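Local coordinates for formate dehydrogenase (Pyrobaculum aerophilum, PDB 1QP8), which probably reduces 2-keto acids such as glyoxylate or hydroxypyruvate with NADPH, as a member of the D-isomer specific 2-hydroxyacid dehydrogenase family, at residues Ala59-His63 against Leu64-Ser68; Arg163-Ser167 against Leu168-Leu172; Val220-Ile223 against Leu224-Pro228; Asn281-Thr284 against Tyr285-Gly289. One frame throughout, in Å; residues are numbered along the deposited sequence.

Contact 1 of 4, residues Ala59-His63 against Leu64-Ser68; sequences AGLDH and LPWES. With NDP (NADPH dihydro-nicotinamide-adenine-dinucleotide phosphate), chain C.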
loop_
_atom_site.group_PDB
_atom_site.type_symbol
_atom_site.label_atom_id
_atom_site.label_comp_id
_atom_site.label_asym_id
_atom_site.label_seq_id
_atom_site.Cartn_x
_atom_site.Cartn_y
_atom_site.Cartn_z
ATOM N N ALA A 59 -3.115 2.880 -22.877
ATOM C CA ALA A 59 -1.928 3.682 -22.639
ATOM C C ALA A 59 -0.740 3.230 -23.480
ATOM O O ALA A 59 0.137 4.040 -23.795
ATOM C CB ALA A 59 -1.570 3.644 -21.173
ATOM N N GLY A 60 -0.717 1.944 -23.839
ATOM C CA GLY A 60 0.378 1.406 -24.632
ATOM C C GLY A 60 0.046 1.296 -26.102
ATOM O O GLY A 60 -1.111 1.458 -26.465
ATOM N N LEU A 61 1.044 1.014 -26.940
ATOM C CA LEU A 61 0.824 0.907 -28.382
ATOM C C LEU A 61 1.531 -0.276 -29.032
ATOM O O LEU A 61 1.460 -0.454 -30.250
ATOM C CB LEU A 61 1.306 2.169 -29.081
ATOM C CG LEU A 61 1.122 3.513 -28.397
ATOM C CD1 LEU A 61 1.698 4.575 -29.307
ATOM C CD2 LEU A 61 -0.347 3.797 -28.123
ATOM N N ASP A 62 2.225 -1.071 -28.232
ATOM C CA ASP A 62 2.949 -2.224 -28.754
ATOM C C ASP A 62 2.031 -3.217 -29.466
ATOM O O ASP A 62 2.442 -3.874 -30.428
ATOM C CB ASP A 62 3.675 -2.934 -27.618
ATOM C CG ASP A 62 2.742 -3.321 -26.488
ATOM O OD1 ASP A 62 2.269 -2.414 -25.757
ATOM O OD2 ASP A 62 2.479 -4.535 -26.341
ATOM N N HIS A 63 0.788 -3.319 -29.005
ATOM C CA HIS A 63 -0.161 -4.242 -29.612
ATOM C C HIS A 63 -0.595 -3.869 -31.036
ATOM O O HIS A 63 -1.175 -4.692 -31.747
ATOM C CB HIS A 63 -1.397 -4.368 -28.732
ATOM C CG HIS A 63 -2.095 -3.071 -28.507
ATOM N ND1 HIS A 63 -1.579 -2.084 -27.695
ATOM C CD2 HIS A 63 -3.249 -2.579 -29.014
ATOM C CE1 HIS A 63 -2.387 -1.039 -27.709
ATOM N NE2 HIS A 63 -3.408 -1.313 -28.502
ATOM N N LEU A 64 -0.325 -2.641 -31.460
ATOM C CA LEU A 64 -0.711 -2.214 -32.803
ATOM C C LEU A 64 0.132 -2.840 -33.905
ATOM O O LEU A 64 1.355 -2.944 -33.785
ATOM C CB LEU A 64 -0.589 -0.703 -32.930
ATOM C CG LEU A 64 -1.463 0.200 -32.073
ATOM C CD1 LEU A 64 -1.093 1.649 -32.406
ATOM C CD2 LEU A 64 -2.936 -0.048 -32.364
ATOM N N PRO A 65 -0.510 -3.228 -35.018
ATOM C CA PRO A 65 0.174 -3.840 -36.163
ATOM C C PRO A 65 1.479 -3.138 -36.488
ATOM O O PRO A 65 2.508 -3.777 -36.653
ATOM C CB PRO A 65 -0.810 -3.655 -37.293
ATOM C CG PRO A 65 -2.119 -3.718 -36.625
ATOM C CD PRO A 65 -1.922 -2.948 -35.335
ATOM N N TRP A 66 1.427 -1.817 -36.586
ATOM C CA TRP A 66 2.604 -1.016 -36.900
ATOM C C TRP A 66 3.175 -1.330 -38.274
ATOM O O TRP A 66 3.359 -0.427 -39.089
ATOM C CB TRP A 66 3.695 -1.188 -35.835
ATOM C CG TRP A 66 3.459 -0.329 -34.645
ATOM C CD1 TRP A 66 3.311 -0.740 -33.352
ATOM C CD2 TRP A 66 3.302 1.105 -34.625
ATOM N NE1 TRP A 66 3.065 0.342 -32.529
ATOM C CE2 TRP A 66 3.055 1.485 -33.287
ATOM C CE3 TRP A 66 3.341 2.091 -35.620
ATOM C CZ2 TRP A 66 2.849 2.822 -32.903
ATOM C CZ3 TRP A 66 3.133 3.422 -35.243
ATOM C CH2 TRP A 66 2.889 3.774 -33.893
ATOM N N GLU A 67 3.446 -2.599 -38.545
ATOM C CA GLU A 67 4.000 -2.951 -39.838
ATOM C C GLU A 67 2.930 -2.846 -40.914
ATOM O O GLU A 67 3.210 -3.008 -42.099
ATOM C CB GLU A 67 4.614 -4.361 -39.821
ATOM C CG GLU A 67 3.638 -5.534 -39.866
ATOM C CD GLU A 67 2.959 -5.819 -38.532
ATOM O OE1 GLU A 67 3.656 -5.824 -37.494
ATOM O OE2 GLU A 67 1.728 -6.055 -38.523
ATOM N N SER A 68 1.700 -2.560 -40.498
ATOM C CA SER A 68 0.612 -2.434 -41.460
ATOM C C SER A 68 0.001 -1.040 -41.456
ATOM O O SER A 68 -0.945 -0.775 -42.191
ATOM C CB SER A 68 -0.471 -3.482 -41.183
ATOM O OG SER A 68 -0.128 -4.726 -41.766
HETATM P PA NDP C . 4.042 7.118 -20.617
HETATM O O1A NDP C . 4.079 6.407 -21.933
HETATM O O2A NDP C . 2.621 6.718 -20.513
HETATM O O5B NDP C . 5.464 6.339 -20.310
HETATM C C5B NDP C . 6.625 7.204 -20.642
HETATM C C4B NDP C . 7.740 7.053 -19.544
HETATM O O4B NDP C . 8.553 5.821 -19.660
HETATM C C3B NDP C . 8.847 8.177 -19.612
HETATM O O3B NDP C . 9.534 8.252 -18.375
HETATM C C2B NDP C . 9.639 7.626 -20.797
HETATM O O2B NDP C . 10.845 8.148 -21.220
HETATM C C1B NDP C . 9.719 6.202 -20.433
HETATM N N9A NDP C . 10.083 5.369 -21.533
HETATM C C8A NDP C . 9.425 5.048 -22.690
HETATM N N7A NDP C . 10.122 4.203 -23.451
HETATM C C5A NDP C . 11.270 3.990 -22.728
HETATM C C6A NDP C . 12.441 3.189 -22.994
HETATM N N6A NDP C . 12.524 2.482 -24.137
HETATM N N1A NDP C . 13.454 3.198 -22.041
HETATM C C2A NDP C . 13.292 3.966 -20.895
HETATM N N3A NDP C . 12.258 4.727 -20.582
HETATM C C4A NDP C . 11.267 4.675 -21.548
HETATM O O3 NDP C . 3.892 6.590 -19.148
HETATM P PN NDP C . 3.039 5.588 -18.166
HETATM O O1N NDP C . 3.529 5.664 -16.771
HETATM O O2N NDP C . 1.565 5.852 -18.239
HETATM O O5D NDP C . 3.293 4.059 -18.766
HETATM C C5D NDP C . 2.495 3.630 -19.895
HETATM C C4D NDP C . 2.859 2.156 -20.145
HETATM O O4D NDP C . 2.470 1.371 -18.992
HETATM C C3D NDP C . 2.082 1.598 -21.336
HETATM O O3D NDP C . 2.824 1.844 -22.520
HETATM C C2D NDP C . 1.921 0.106 -20.938
HETATM O O2D NDP C . 2.992 -0.699 -21.454
HETATM C C1D NDP C . 1.830 0.135 -19.395
HETATM N N1N NDP C . 0.385 0.072 -18.869
HETATM C C2N NDP C . 0.071 -1.060 -18.040
HETATM C C3N NDP C . -1.256 -1.129 -17.549
HETATM C C7N NDP C . -1.633 -2.360 -16.635
HETATM O O7N NDP C . -2.706 -2.329 -16.062
HETATM N N7N NDP C . -0.731 -3.375 -16.545
HETATM C C4N NDP C . -2.293 -0.155 -17.819
HETATM C C5N NDP C . -1.829 0.920 -18.660
HETATM C C6N NDP C . -0.576 1.065 -19.173
HETATM P P2B NDP C . 10.710 9.262 -22.497
HETATM O O1X NDP C . 12.192 9.510 -22.635
HETATM O O2X NDP C . 10.079 8.458 -23.577
HETATM O O3X NDP C . 9.893 10.343 -21.973
#
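A type I beta turn from Leu-61 to Leu-64, just beyond the two residues that touch the nicotinamide half of NADPH, is tied to the indole of Trp-66. The carbonyl oxygen of Leu-61 takes two hydrogen bonds. Leu-64 N closes the turn on it at 3.1 Å, and Trp-66 NE1 reaches the same Leu-61 O at 2.9 Å. The donors come from opposite faces of the carbonyl plane, neither on a lone pair. The indole bond is the more bent, with 137° at the hydrogen and the oxygen tilted from the ring plane. The first torsion of Trp-66 (chi1 -82°, CG anti to the carbonyl carbon) carries the indole back over the turn; beyond NE1, CZ2 meets Leu-61 CD1 at 4.2 Å. Leu-64 CB sits over one indole face, offset toward the rim, and Leu-64 CD1 reaches back to Leu-61 CB at 4.1 Å. A leucine in place of Trp-66 would probably leave Leu-61 O with the turn amide alone and open a gap beside Leu-61 CD1. Alongside, the His-63 ring has Leu-64 CG over one face, and its NE2 makes a weak hydrogen bond to Ser-38 O. Asp-62 turns elsewhere, to a salt bridge with Arg-240. Upstream, Ala-59 CB lies 3.4 Å from NDP C6N and Gly-60 CA 3.3 Å from NDP O3D, a hydroxyl of the ribose next to the nicotinamide. A loop of this kind, between strands 54-55 and 75-76 and lining the nicotinamide end of the dinucleotide, fits the cofactor cleft of the D-2-hydroxyacid dehydrogenases.

Contact 2 of 4, residues Arg163-Ser167 against Leu168-Leu172; sequences RFTNS and LEEAL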
loop_
_atom_site.group_PDB
_atom_site.type_symbol
_atom_site.label_atom_id
_atom_site.label_comp_id
_atom_site.label_asym_id
_atom_site.label_seq_id
_atom_site.Cartn_x
_atom_site.Cartn_y
_atom_site.Cartn_z
ATOM N N ARG A 163 17.036 9.631 -7.198
ATOM C CA ARG A 163 18.333 9.699 -7.843
ATOM C C ARG A 163 18.360 9.180 -9.290
ATOM O O ARG A 163 19.046 8.205 -9.578
ATOM C CB ARG A 163 19.344 8.925 -6.984
ATOM C CG ARG A 163 20.803 9.055 -7.405
ATOM C CD ARG A 163 21.515 7.705 -7.336
ATOM N NE ARG A 163 21.236 6.967 -6.102
ATOM C CZ ARG A 163 21.642 5.721 -5.876
ATOM N NH1 ARG A 163 22.352 5.078 -6.806
ATOM N NH2 ARG A 163 21.324 5.113 -4.733
ATOM N N PHE A 164 17.640 9.842 -10.197
ATOM C CA PHE A 164 17.579 9.425 -11.616
ATOM C C PHE A 164 18.818 8.696 -12.192
ATOM O O PHE A 164 19.943 9.060 -11.889
ATOM C CB PHE A 164 17.281 10.637 -12.504
ATOM C CG PHE A 164 17.365 10.335 -13.965
ATOM C CD1 PHE A 164 16.272 9.818 -14.644
ATOM C CD2 PHE A 164 18.570 10.461 -14.640
ATOM C CE1 PHE A 164 16.384 9.422 -15.968
ATOM C CE2 PHE A 164 18.688 10.069 -15.964
ATOM C CZ PHE A 164 17.594 9.547 -16.627
ATOM N N THR A 165 18.589 7.694 -13.048
ATOM C CA THR A 165 19.658 6.907 -13.691
ATOM C C THR A 165 19.303 6.648 -15.145
ATOM O O THR A 165 18.163 6.847 -15.543
ATOM C CB THR A 165 19.804 5.512 -13.073
ATOM O OG1 THR A 165 20.185 5.632 -11.705
ATOM C CG2 THR A 165 20.857 4.701 -13.815
ATOM N N ASN A 166 20.272 6.182 -15.928
ATOM C CA ASN A 166 20.034 5.863 -17.328
ATOM C C ASN A 166 20.468 4.420 -17.533
ATOM O O ASN A 166 20.675 3.972 -18.661
ATOM C CB ASN A 166 20.824 6.792 -18.255
ATOM C CG ASN A 166 22.314 6.708 -18.025
ATOM O OD1 ASN A 166 22.836 7.266 -17.059
ATOM N ND2 ASN A 166 23.009 5.995 -18.905
ATOM N N SER A 167 20.620 3.705 -16.423
ATOM C CA SER A 167 20.994 2.294 -16.450
ATOM C C SER A 167 20.056 1.516 -15.534
ATOM O O SER A 167 20.074 1.693 -14.312
ATOM C CB SER A 167 22.446 2.103 -16.001
ATOM O OG SER A 167 22.659 2.639 -14.709
ATOM N N LEU A 168 19.217 0.671 -16.129
ATOM C CA LEU A 168 18.278 -0.131 -15.348
ATOM C C LEU A 168 19.062 -0.826 -14.242
ATOM O O LEU A 168 18.614 -0.876 -13.092
ATOM C CB LEU A 168 17.581 -1.185 -16.225
ATOM C CG LEU A 168 18.407 -2.352 -16.799
ATOM C CD1 LEU A 168 17.766 -3.679 -16.442
ATOM C CD2 LEU A 168 18.523 -2.220 -18.306
ATOM N N GLU A 169 20.239 -1.342 -14.604
ATOM C CA GLU A 169 21.122 -2.036 -13.669
ATOM C C GLU A 169 21.346 -1.216 -12.412
ATOM O O GLU A 169 20.995 -1.633 -11.314
ATOM C CB GLU A 169 22.462 -2.344 -14.332
ATOM C CG GLU A 169 22.398 -3.469 -15.342
ATOM C CD GLU A 169 23.771 -3.908 -15.836
ATOM O OE1 GLU A 169 24.704 -4.002 -15.000
ATOM O OE2 GLU A 169 23.915 -4.173 -17.053
ATOM N N GLU A 170 21.941 -0.048 -12.572
ATOM C CA GLU A 170 22.182 0.817 -11.431
ATOM C C GLU A 170 20.851 1.433 -11.039
ATOM O O GLU A 170 20.522 2.541 -11.456
ATOM C CB GLU A 170 23.195 1.910 -11.797
ATOM C CG GLU A 170 23.399 2.984 -10.727
ATOM C CD GLU A 170 23.800 2.410 -9.376
ATOM O OE1 GLU A 170 24.867 1.754 -9.300
ATOM O OE2 GLU A 170 23.047 2.615 -8.395
ATOM N N ALA A 171 20.084 0.692 -10.250
ATOM C CA ALA A 171 18.766 1.115 -9.780
ATOM C C ALA A 171 18.267 -0.129 -9.086
ATOM O O ALA A 171 17.563 -0.075 -8.078
ATOM C CB ALA A 171 17.858 1.455 -10.959
ATOM N N LEU A 172 18.669 -1.259 -9.655
ATOM C CA LEU A 172 18.324 -2.567 -9.135
ATOM C C LEU A 172 19.413 -3.026 -8.158
ATOM O O LEU A 172 19.156 -3.849 -7.283
ATOM C CB LEU A 172 18.204 -3.567 -10.292
ATOM C CG LEU A 172 17.191 -3.292 -11.412
ATOM C CD1 LEU A 172 17.230 -4.447 -12.374
ATOM C CD2 LEU A 172 15.779 -3.146 -10.860
#
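The loop that follows strand 149-153 in the NAD-binding domain is fastened to the start of the weakly bonded helix 169-172 through Glu-170, held at its backbone oxygen by a hydroxyl and, more weakly, at its carboxylate. Thr-165 OG1 donates to Glu-170 O at 3.1 Å, with a C=O...OG1 angle of 162°, close to head-on to the carbonyl. The hydroxyl lies anti to the threonine's own carbonyl carbon (chi1 -63°), which aims it at the helix, and the two side chains cross at about a right angle. Replacing Thr-165 by valine would probably leave Glu-170 O without this hydroxyl donor and make the loop less firmly held to the helix. An inverse gamma turn pivots on Glu-170, a kink in keeping with the weak helical bonding here, in the strand-to-helix connection of a Rossmann-type domain. Its side chain, bent at the second torsion, brings OE2 to the edge of the Arg-163 guanidinium, near that group's plane. The resulting salt bridge, Arg-163 NH1 to Glu-170 OE2, spans 3.0 Å; its hydrogen bond is weak, and the two planes stand 37° apart. Arg-151 makes a long, weak ion pair with the same carboxylate oxygen. On the inner side, Ala-171 and Leu-172 pack against Ala-128 of strand 126-130.

Contact 3 of 4, residues Val220-Ile223 against Leu224-Pro228; sequences VLRI and LKERP
Ile-223 packs against the side chain of Arg-227, one helical turn on, crossing it at a slant. Its CB sits beside the next amide of the chain, Leu-224 N. From there CG1 runs anti to the backbone N (chi1 -164°) and meets Arg-227 CD at 3.4 Å, while the CG2 branch stays back over Leu-224 N. At the tip, Ile-223 CD1 lies over one face of the guanidinium, 3.7 Å from Arg-227 NH1. Arg-227 is bent at chi2 and chi3, which folds its end over the isoleucine; NH1 then finds a hydrogen-bond acceptor in Ala-198 O. The backbone of Ile-223 contributes too: its carbonyl oxygen takes Arg-227 N at 2.8 Å, nearly straight, and Glu-226 N from well above the carbonyl plane. Upstream, Leu-224 N and Lys-225 N bond in the regular i to i+4 way to the oxygens of Val-220 and Leu-221. On the buried side Val-220 CG1 and Leu-224 CD1 lie side by side, 3.9 Å apart, and both side chains touch Phe-232 and Phe-249. On the outer side the extended Arg-222 brings NE to Glu-226 OE2 at 3.2 Å. The hydrogen bond in this salt bridge is weak, and the two flat groups are turned 52° apart; Tyr-194 serves both residues, by cation-pi with Arg-222 and by a hydrogen bond to Glu-226 OE1. Such an amphipathic helix, 217-226, is the connecting element of a beta-alpha-beta unit between strands 205-208 and 231-234, as in Rossmann-type NAD-binding domains.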
loop_
_atom_site.group_PDB
_atom_site.type_symbol
_atom_site.label_atom_id
_atom_site.label_comp_id
_atom_site.label_asym_id
_atom_site.label_seq_id
_atom_site.Cartn_x
_atom_site.Cartn_y
_atom_site.Cartn_z
ATOM N N VAL A 220 13.155 -14.310 -15.124
ATOM C CA VAL A 220 12.270 -14.210 -13.961
ATOM C C VAL A 220 12.091 -15.583 -13.331
ATOM O O VAL A 220 12.292 -15.783 -12.130
ATOM C CB VAL A 220 10.875 -13.730 -14.361
ATOM C CG1 VAL A 220 10.120 -13.282 -13.124
ATOM C CG2 VAL A 220 10.976 -12.626 -15.409
ATOM N N LEU A 221 11.698 -16.526 -14.176
ATOM C CA LEU A 221 11.462 -17.893 -13.774
ATOM C C LEU A 221 12.689 -18.433 -13.052
ATOM O O LEU A 221 12.596 -19.030 -11.977
ATOM C CB LEU A 221 11.185 -18.705 -15.031
ATOM C CG LEU A 221 10.301 -19.943 -15.015
ATOM C CD1 LEU A 221 9.027 -19.716 -14.196
ATOM C CD2 LEU A 221 9.964 -20.253 -16.461
ATOM N N ARG A 222 13.851 -18.203 -13.639
ATOM C CA ARG A 222 15.070 -18.707 -13.060
ATOM C C ARG A 222 15.395 -18.137 -11.702
ATOM O O ARG A 222 15.709 -18.885 -10.778
ATOM C CB ARG A 222 16.240 -18.454 -13.990
ATOM C CG ARG A 222 17.559 -18.587 -13.286
ATOM C CD ARG A 222 18.713 -18.458 -14.225
ATOM N NE ARG A 222 19.933 -18.255 -13.465
ATOM C CZ ARG A 222 21.154 -18.398 -13.955
ATOM N NH1 ARG A 222 21.323 -18.755 -15.222
ATOM N NH2 ARG A 222 22.204 -18.186 -13.168
ATOM N N ILE A 223 15.346 -16.818 -11.562
ATOM C CA ILE A 223 15.678 -16.251 -10.265
ATOM C C ILE A 223 14.637 -16.648 -9.228
ATOM O O ILE A 223 14.965 -16.841 -8.059
ATOM C CB ILE A 223 15.810 -14.715 -10.301
ATOM C CG1 ILE A 223 16.525 -14.253 -9.030
ATOM C CG2 ILE A 223 14.449 -14.054 -10.387
ATOM C CD1 ILE A 223 16.732 -12.762 -8.942
ATOM N N LEU A 224 13.383 -16.780 -9.657
ATOM C CA LEU A 224 12.332 -17.168 -8.731
ATOM C C LEU A 224 12.630 -18.541 -8.189
ATOM O O LEU A 224 12.420 -18.787 -7.007
ATOM C CB LEU A 224 10.974 -17.169 -9.414
ATOM C CG LEU A 224 10.286 -15.811 -9.393
ATOM C CD1 LEU A 224 9.110 -15.817 -10.361
ATOM C CD2 LEU A 224 9.854 -15.508 -7.983
ATOM N N LYS A 225 13.129 -19.432 -9.046
ATOM C CA LYS A 225 13.459 -20.794 -8.615
ATOM C C LYS A 225 14.739 -20.869 -7.795
ATOM O O LYS A 225 15.038 -21.910 -7.215
ATOM C CB LYS A 225 13.608 -21.727 -9.811
ATOM C CG LYS A 225 12.306 -22.156 -10.448
ATOM C CD LYS A 225 12.564 -22.807 -11.786
ATOM C CE LYS A 225 11.268 -23.229 -12.452
ATOM N NZ LYS A 225 11.459 -23.559 -13.902
ATOM N N GLU A 226 15.500 -19.780 -7.754
ATOM C CA GLU A 226 16.741 -19.764 -6.991
ATOM C C GLU A 226 16.584 -19.040 -5.670
ATOM O O GLU A 226 17.108 -19.477 -4.649
ATOM C CB GLU A 226 17.860 -19.076 -7.766
ATOM C CG GLU A 226 18.168 -19.661 -9.124
ATOM C CD GLU A 226 19.429 -19.058 -9.698
ATOM O OE1 GLU A 226 19.772 -17.931 -9.276
ATOM O OE2 GLU A 226 20.064 -19.701 -10.564
ATOM N N ARG A 227 15.881 -17.917 -5.686
ATOM C CA ARG A 227 15.705 -17.151 -4.467
ATOM C C ARG A 227 14.278 -17.230 -3.948
ATOM O O ARG A 227 13.388 -16.502 -4.389
ATOM C CB ARG A 227 16.159 -15.704 -4.707
ATOM C CG ARG A 227 17.661 -15.642 -4.991
ATOM C CD ARG A 227 18.087 -14.623 -6.048
ATOM N NE ARG A 227 18.389 -13.315 -5.478
ATOM C CZ ARG A 227 19.276 -12.466 -5.985
ATOM N NH1 ARG A 227 19.960 -12.783 -7.077
ATOM N NH2 ARG A 227 19.479 -11.299 -5.399
ATOM N N PRO A 228 14.039 -18.145 -3.002
ATOM C CA PRO A 228 12.715 -18.338 -2.407
ATOM C C PRO A 228 12.138 -17.053 -1.799
ATOM O O PRO A 228 10.930 -16.828 -1.845
ATOM C CB PRO A 228 12.966 -19.434 -1.369
ATOM C CG PRO A 228 14.065 -20.246 -2.003
ATOM C CD PRO A 228 14.987 -19.164 -2.514
#

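Contact 4 of 4, residues Asn281-Thr284 against Tyr285-Gly289; sequences NLIT and YATGG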
loop_
_atom_site.group_PDB
_atom_site.type_symbol
_atom_site.label_atom_id
_atom_site.label_comp_id
_atom_site.label_asym_id
_atom_site.label_seq_id
_atom_site.Cartn_x
_atom_site.Cartn_y
_atom_site.Cartn_z
ATOM N N ASN A 281 -8.665 14.156 -26.738
ATOM C CA ASN A 281 -7.444 14.342 -27.495
ATOM C C ASN A 281 -7.721 14.327 -28.984
ATOM O O ASN A 281 -7.085 15.030 -29.778
ATOM C CB ASN A 281 -6.457 13.240 -27.146
ATOM C CG ASN A 281 -5.051 13.566 -27.596
ATOM O OD1 ASN A 281 -4.513 14.618 -27.251
ATOM N ND2 ASN A 281 -4.447 12.669 -28.370
ATOM N N LEU A 282 -8.689 13.513 -29.353
ATOM C CA LEU A 282 -9.061 13.357 -30.735
ATOM C C LEU A 282 -9.693 14.647 -31.236
ATOM O O LEU A 282 -9.458 15.078 -32.368
ATOM C CB LEU A 282 -10.027 12.186 -30.817
ATOM C CG LEU A 282 -10.561 11.657 -32.128
ATOM C CD1 LEU A 282 -9.495 11.745 -33.163
ATOM C CD2 LEU A 282 -11.037 10.208 -31.919
ATOM N N ILE A 283 -10.481 15.278 -30.373
ATOM C CA ILE A 283 -11.158 16.512 -30.725
ATOM C C ILE A 283 -10.180 17.661 -30.913
ATOM O O ILE A 283 -10.373 18.498 -31.806
ATOM C CB ILE A 283 -12.204 16.879 -29.660
ATOM C CG1 ILE A 283 -13.321 15.841 -29.684
ATOM C CG2 ILE A 283 -12.775 18.251 -29.928
ATOM C CD1 ILE A 283 -14.302 15.983 -28.566
ATOM N N THR A 284 -9.136 17.718 -30.080
ATOM C CA THR A 284 -8.166 18.792 -30.246
ATOM C C THR A 284 -7.432 18.550 -31.553
ATOM O O THR A 284 -6.974 19.485 -32.203
ATOM C CB THR A 284 -7.144 18.893 -29.094
ATOM O OG1 THR A 284 -5.821 18.843 -29.642
ATOM C CG2 THR A 284 -7.354 17.795 -28.066
ATOM N N TYR A 285 -7.317 17.291 -31.943
ATOM C CA TYR A 285 -6.689 17.006 -33.214
ATOM C C TYR A 285 -7.650 17.538 -34.273
ATOM O O TYR A 285 -7.258 18.255 -35.190
ATOM C CB TYR A 285 -6.523 15.512 -33.426
ATOM C CG TYR A 285 -6.340 15.177 -34.886
ATOM C CD1 TYR A 285 -5.099 15.326 -35.503
ATOM C CD2 TYR A 285 -7.425 14.770 -35.665
ATOM C CE1 TYR A 285 -4.939 15.083 -36.855
ATOM C CE2 TYR A 285 -7.280 14.525 -37.013
ATOM C CZ TYR A 285 -6.034 14.684 -37.605
ATOM O OH TYR A 285 -5.877 14.439 -38.948
ATOM N N ALA A 286 -8.918 17.175 -34.133
ATOM C CA ALA A 286 -9.951 17.595 -35.074
ATOM C C ALA A 286 -10.038 19.108 -35.230
ATOM O O ALA A 286 -10.200 19.613 -36.332
ATOM C CB ALA A 286 -11.301 17.047 -34.635
ATOM N N THR A 287 -9.938 19.831 -34.126
ATOM C CA THR A 287 -10.022 21.277 -34.181
ATOM C C THR A 287 -8.703 21.969 -34.519
ATOM O O THR A 287 -8.576 23.184 -34.364
ATOM C CB THR A 287 -10.575 21.823 -32.869
ATOM O OG1 THR A 287 -9.934 21.181 -31.766
ATOM C CG2 THR A 287 -12.047 21.550 -32.793
ATOM N N GLY A 288 -7.725 21.192 -34.975
ATOM C CA GLY A 288 -6.447 21.761 -35.368
ATOM C C GLY A 288 -5.412 22.059 -34.298
ATOM O O GLY A 288 -4.517 22.875 -34.518
ATOM N N GLY A 289 -5.523 21.413 -33.143
ATOM C CA GLY A 289 -4.556 21.638 -32.082
ATOM C C GLY A 289 -3.588 20.471 -32.021
ATOM O O GLY A 289 -3.746 19.506 -32.763
#
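Tyr-285 N and Ala-286 N bond back to Asn-281 O and Leu-282 O in the i to i+4 pattern, among the backbone hydrogen bonds that carry most of the contact at the C-terminal end of helix 268-286. The last turn then closes as a Schellman motif: Gly-289 N reaches back to Thr-284 O at 2.6 Å, and Gly-288 N bonds to Tyr-285 O at 3.0 Å. Gly-288 is the C-prime residue with positive phi (82°), a backbone conformation that glycine adopts readily.

Among the side-chain hydrogen bonds, Thr-287 doubles its own amide. Its OG1, placed between backbone N and carbonyl carbon (chi1 45°), donates to Ile-283 O at 2.7 Å, and Thr-287 N donates to that same oxygen. Asn-281 turns to other parts of the chain, with OD1 taking Arg-292 N and ND2 giving to Gln-55 OE1.

Apolar and aromatic contacts are sparser. Leu-282 CD1 approaches Tyr-285 CD2 at 4.4 Å, and Leu-282 O lies in the plane of the tyrosine ring at its edge. That ring, with CG anti to the backbone N (chi1 160°), stacks with Phe-53. Ile-283 O keeps its regular amide and gains a hydroxyl, while Thr-284 O takes the i+5 amide of Gly-289, so these last carbonyls find donors as the chain turns away.

In the fold
Along the chain the four contacts come in series. Contacts 2 and 3 belong to the NAD-binding domain with its six-stranded parallel sheet: contact 2 follows strand 149-153, and contact 3 lies at the end of the helix between strands 205-208 and 231-234. Their centres are 22 Å apart. Contact 1 sits in the loop between strands 54-55 and 75-76 and faces NADPH, its centre 27 Å from that of contact 2. Contact 4, closing helix 268-286, lies 21 Å from contact 1 and 48 Å from contact 3, centre to centre, across the chain's centre from contact 3. The spread is consistent with the two-domain build of this family, in which the cofactor lies in the cleft between the domains, with contact 1 at it.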